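Local coordinates for protein transcriptional regulator containing CBS domains (Streptococcus pneumoniae, PDB 6UOF) that probably regulates transcription, its paired CBS domains, the part held here, being likely to sense a small ligand such as an adenine nucleotide, at residues P11-T23 against L30-N43. Residues are numbered along the deposited sequence; the frame is centred on the assembly and turned at random.
With NA (sodium ion), chain C.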
# COMPACT_ATOMS: atom_id res chain seq x y z
N PRO A 11 -10.53 1.35 -0.44
CA PRO A 11 -10.49 0.05 -1.11
C PRO A 11 -9.44 0.01 -2.23
O PRO A 11 -9.20 1.02 -2.87
CB PRO A 11 -11.92 -0.10 -1.65
CG PRO A 11 -12.75 0.61 -0.61
CD PRO A 11 -11.92 1.82 -0.25
N SER A 12 -8.90 -1.18 -2.49
CA SER A 12 -7.75 -1.32 -3.44
C SER A 12 -8.08 -0.81 -4.85
O SER A 12 -7.17 -0.27 -5.50
CB SER A 12 -7.26 -2.74 -3.47
OG SER A 12 -8.29 -3.62 -3.90
N HIS A 13 -9.30 -1.00 -5.34
CA HIS A 13 -9.59 -0.51 -6.72
C HIS A 13 -9.64 1.02 -6.79
O HIS A 13 -9.43 1.55 -7.89
CB HIS A 13 -10.88 -1.12 -7.25
CG HIS A 13 -12.04 -0.81 -6.38
ND1 HIS A 13 -12.40 -1.62 -5.32
CD2 HIS A 13 -12.92 0.22 -6.40
CE1 HIS A 13 -13.46 -1.10 -4.73
NE2 HIS A 13 -13.79 0.03 -5.37
N GLU A 14 -9.91 1.70 -5.66
CA GLU A 14 -9.99 3.18 -5.66
C GLU A 14 -8.57 3.75 -5.60
O GLU A 14 -8.24 4.63 -6.42
CB GLU A 14 -10.72 3.71 -4.43
CG GLU A 14 -12.17 3.29 -4.31
CD GLU A 14 -12.85 3.85 -3.06
OE1 GLU A 14 -12.25 4.71 -2.37
OE2 GLU A 14 -13.97 3.40 -2.76
N TYR A 15 -7.76 3.24 -4.66
CA TYR A 15 -6.40 3.78 -4.41
C TYR A 15 -5.39 3.27 -5.44
O TYR A 15 -4.53 4.05 -5.92
CB TYR A 15 -5.95 3.39 -3.00
CG TYR A 15 -4.57 3.89 -2.72
CD1 TYR A 15 -4.35 5.19 -2.31
CD2 TYR A 15 -3.46 3.08 -2.93
CE1 TYR A 15 -3.07 5.67 -2.09
CE2 TYR A 15 -2.17 3.54 -2.70
CZ TYR A 15 -1.98 4.85 -2.28
OH TYR A 15 -0.71 5.32 -2.06
N GLY A 16 -5.48 1.99 -5.78
CA GLY A 16 -4.52 1.36 -6.69
C GLY A 16 -3.77 0.21 -6.04
O GLY A 16 -3.48 0.25 -4.84
N PHE A 17 -3.43 -0.77 -6.85
CA PHE A 17 -2.60 -1.89 -6.36
C PHE A 17 -1.88 -2.47 -7.57
O PHE A 17 -2.30 -2.27 -8.71
CB PHE A 17 -3.43 -2.97 -5.66
CG PHE A 17 -4.33 -3.73 -6.60
CD1 PHE A 17 -5.56 -3.22 -7.00
CD2 PHE A 17 -3.93 -4.96 -7.10
CE1 PHE A 17 -6.36 -3.93 -7.88
CE2 PHE A 17 -4.74 -5.67 -7.98
CZ PHE A 17 -5.95 -5.14 -8.37
N LEU A 18 -0.79 -3.18 -7.28
CA LEU A 18 -0.06 -3.90 -8.35
C LEU A 18 0.01 -5.39 -8.04
O LEU A 18 -0.15 -5.77 -6.88
CB LEU A 18 1.34 -3.32 -8.48
CG LEU A 18 1.36 -2.01 -9.27
CD1 LEU A 18 2.45 -1.08 -8.81
CD2 LEU A 18 1.43 -2.25 -10.77
N ARG A 19 0.15 -6.17 -9.10
CA ARG A 19 0.37 -7.62 -8.96
C ARG A 19 1.87 -7.87 -9.07
O ARG A 19 2.57 -7.10 -9.80
CB ARG A 19 -0.45 -8.38 -10.00
CG ARG A 19 -1.94 -8.21 -9.79
CD ARG A 19 -2.80 -9.08 -10.70
NE ARG A 19 -4.23 -9.15 -10.30
CZ ARG A 19 -5.20 -8.40 -10.79
NH1 ARG A 19 -6.42 -8.52 -10.29
NH2 ARG A 19 -4.97 -7.52 -11.75
N GLU A 20 2.37 -8.90 -8.40
CA GLU A 20 3.84 -9.09 -8.40
C GLU A 20 4.32 -9.43 -9.82
O GLU A 20 5.52 -9.23 -10.09
CB GLU A 20 4.23 -10.05 -7.29
CG GLU A 20 3.89 -11.47 -7.60
CD GLU A 20 4.37 -12.53 -6.63
OE1 GLU A 20 4.99 -12.19 -5.61
OE2 GLU A 20 4.14 -13.70 -6.92
N THR A 21 3.42 -9.90 -10.70
CA THR A 21 3.71 -10.24 -12.12
C THR A 21 3.46 -9.05 -13.05
O THR A 21 3.73 -9.20 -14.26
CB THR A 21 2.94 -11.50 -12.54
OG1 THR A 21 1.59 -11.30 -12.13
CG2 THR A 21 3.51 -12.75 -11.92
N ASP A 22 2.94 -7.94 -12.54
CA ASP A 22 2.90 -6.69 -13.33
C ASP A 22 4.35 -6.21 -13.53
O ASP A 22 5.27 -6.77 -12.88
CB ASP A 22 2.05 -5.61 -12.65
CG ASP A 22 0.54 -5.86 -12.68
OD1 ASP A 22 0.06 -6.48 -13.64
OD2 ASP A 22 -0.15 -5.38 -11.75
N THR A 23 4.55 -5.21 -14.37
CA THR A 23 5.91 -4.69 -14.68
C THR A 23 6.08 -3.27 -14.16
O THR A 23 5.11 -2.61 -13.74
CB THR A 23 6.14 -4.73 -16.20
OG1 THR A 23 5.23 -3.78 -16.76
CG2 THR A 23 5.95 -6.12 -16.79
N LEU A 30 0.30 3.44 -13.63
CA LEU A 30 -0.67 3.59 -12.50
C LEU A 30 -0.38 4.89 -11.74
O LEU A 30 -1.33 5.55 -11.29
CB LEU A 30 -0.59 2.38 -11.58
CG LEU A 30 -1.72 2.28 -10.56
CD1 LEU A 30 -3.07 2.15 -11.24
CD2 LEU A 30 -1.49 1.14 -9.60
N VAL A 31 0.90 5.25 -11.63
CA VAL A 31 1.26 6.51 -10.93
C VAL A 31 0.58 7.68 -11.65
O VAL A 31 0.00 8.55 -10.98
CB VAL A 31 2.78 6.70 -10.88
CG1 VAL A 31 3.15 8.11 -10.42
CG2 VAL A 31 3.46 5.66 -10.02
N ARG A 32 0.59 7.69 -12.98
CA ARG A 32 -0.01 8.84 -13.70
C ARG A 32 -1.54 8.78 -13.69
O ARG A 32 -2.17 9.84 -13.64
CB ARG A 32 0.58 8.91 -15.10
CG ARG A 32 2.08 9.08 -15.04
CD ARG A 32 2.69 9.76 -16.23
NE ARG A 32 2.19 11.12 -16.33
CZ ARG A 32 2.45 11.91 -17.35
NH1 ARG A 32 3.20 11.48 -18.34
NH2 ARG A 32 1.94 13.13 -17.38
N LYS A 33 -2.12 7.59 -13.69
CA LYS A 33 -3.60 7.48 -13.68
C LYS A 33 -4.15 7.81 -12.29
O LYS A 33 -5.23 8.46 -12.24
CB LYS A 33 -4.04 6.07 -14.10
CG LYS A 33 -4.01 5.81 -15.60
CD LYS A 33 -4.58 4.45 -15.97
CE LYS A 33 -4.88 4.32 -17.44
NZ LYS A 33 -5.71 3.13 -17.73
N ASN A 34 -3.42 7.46 -11.24
CA ASN A 34 -3.95 7.58 -9.86
C ASN A 34 -3.33 8.74 -9.08
O ASN A 34 -3.87 9.06 -8.01
CB ASN A 34 -3.76 6.27 -9.10
CG ASN A 34 -4.64 5.15 -9.61
OD1 ASN A 34 -5.07 5.14 -10.77
ND2 ASN A 34 -4.93 4.19 -8.75
N ARG A 35 -2.24 9.30 -9.59
CA ARG A 35 -1.61 10.47 -8.91
C ARG A 35 -1.12 10.07 -7.52
O ARG A 35 -1.14 10.91 -6.63
CB ARG A 35 -2.60 11.64 -8.72
CG ARG A 35 -3.34 12.06 -9.98
CD ARG A 35 -2.41 12.52 -11.09
NE ARG A 35 -3.18 12.94 -12.24
CZ ARG A 35 -3.71 14.14 -12.40
NH1 ARG A 35 -3.55 15.06 -11.47
NH2 ARG A 35 -4.40 14.41 -13.49
N SER A 36 -0.66 8.83 -7.38
CA SER A 36 -0.07 8.26 -6.14
C SER A 36 1.16 7.47 -6.56
O SER A 36 1.19 7.04 -7.73
CB SER A 36 -1.04 7.38 -5.38
OG SER A 36 -2.15 8.11 -4.87
N SER A 37 2.11 7.23 -5.65
CA SER A 37 3.36 6.54 -6.07
C SER A 37 3.75 5.37 -5.16
O SER A 37 4.81 4.77 -5.40
CB SER A 37 4.49 7.51 -6.16
OG SER A 37 4.75 8.08 -4.89
N ARG A 38 2.95 5.06 -4.16
CA ARG A 38 3.27 3.95 -3.24
C ARG A 38 2.08 3.00 -3.23
O ARG A 38 0.97 3.41 -2.86
CB ARG A 38 3.62 4.47 -1.85
CG ARG A 38 4.80 5.43 -1.88
CD ARG A 38 5.33 5.82 -0.53
NE ARG A 38 6.51 6.65 -0.70
CZ ARG A 38 7.23 7.15 0.29
NH1 ARG A 38 6.91 6.89 1.55
NH2 ARG A 38 8.28 7.89 0.02
N PHE A 39 2.32 1.78 -3.67
CA PHE A 39 1.20 0.82 -3.80
C PHE A 39 1.50 -0.52 -3.15
O PHE A 39 2.64 -1.00 -3.20
CB PHE A 39 0.87 0.53 -5.26
CG PHE A 39 0.49 1.75 -6.05
CD1 PHE A 39 -0.76 2.33 -5.90
CD2 PHE A 39 1.37 2.35 -6.93
CE1 PHE A 39 -1.11 3.47 -6.60
CE2 PHE A 39 1.02 3.48 -7.64
CZ PHE A 39 -0.22 4.04 -7.47
N PRO A 40 0.48 -1.20 -2.58
CA PRO A 40 0.66 -2.58 -2.13
C PRO A 40 0.77 -3.49 -3.35
O PRO A 40 0.19 -3.22 -4.39
CB PRO A 40 -0.63 -2.87 -1.35
CG PRO A 40 -1.68 -1.98 -2.01
CD PRO A 40 -0.91 -0.73 -2.40
N VAL A 41 1.49 -4.59 -3.16
CA VAL A 41 1.67 -5.62 -4.22
C VAL A 41 1.11 -6.95 -3.73
O VAL A 41 1.44 -7.36 -2.61
CB VAL A 41 3.15 -5.77 -4.59
CG1 VAL A 41 3.27 -6.71 -5.76
CG2 VAL A 41 3.80 -4.43 -4.89
N ILE A 42 0.30 -7.59 -4.58
CA ILE A 42 -0.29 -8.90 -4.21
C ILE A 42 0.21 -10.02 -5.13
O ILE A 42 0.53 -9.78 -6.28
CB ILE A 42 -1.83 -8.85 -4.23
CG1 ILE A 42 -2.38 -8.49 -5.62
CG2 ILE A 42 -2.34 -7.94 -3.14
CD1 ILE A 42 -3.88 -8.65 -5.77
N ASN A 43 0.20 -11.22 -4.58
CA ASN A 43 0.49 -12.40 -5.42
C ASN A 43 -0.83 -12.96 -5.97
O ASN A 43 -1.91 -12.36 -5.75
CB ASN A 43 1.33 -13.44 -4.67
CG ASN A 43 0.60 -14.08 -3.51
OD1 ASN A 43 -0.61 -13.93 -3.36
ND2 ASN A 43 1.33 -14.83 -2.69
NA NA C . -5.52 8.62 -6.47
O HOH W 1 -6.79 6.91 -7.39
O HOH W 2 -4.43 6.83 -5.43
O HOH W 3 -3.98 -11.35 -8.20
O HOH W 4 4.07 -15.15 -3.82
O HOH W 5 -4.17 10.31 -5.38
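Leu18 and Arg19 pair in parallel with Val41 and Ile42, joining the two strands of a beta-alpha-beta unit of the CBS domain whose crossover is helix 24-34. The register rests on three backbone bonds: Leu18 N to Pro40 O, Ile42 N to Leu18 O (3.0 Å) and Glu20 N to Ile42 O.

Where the short helix 12-15 ends, Tyr15 swings its ring to the other segment with CG anti to the backbone N (chi1 179°). Its OH donates to Arg38 O at 2.7 Å, and that oxygen lies near the ring plane, at the edge. The Tyr15 and Phe39 rings meet at a slant, planes 59° apart, with CE2 of Tyr15 3.7 Å from CD1 of Phe39. Leu30 CD2 covers one face of Phe39, 3.7 Å above the ring plane, over its centre, while Tyr15 O sits at the ring's edge. Gly16, at positive phi (120°), lies close against the other segment, its CA near Asn34 ND2 and its O at the edge of the Phe39 ring.

Beyond the glycine, Phe17 CE2 meets Ile42 CD1 at 3.8 Å and also covers one face of the Arg19 guanidinium. Val41 points to the same side of the sheet as Leu18, and its CG1 packs on Glu20 CB; strand 48-52 completes this sheet on the far side of 39-42.

Tyr15 O is gripped twice, by Asn34 ND2 (2.9 Å), which arrives from above the carbonyl plane, and by a water. That water also coordinates the sodium ion, to which Asn34 O binds directly at 2.3 Å.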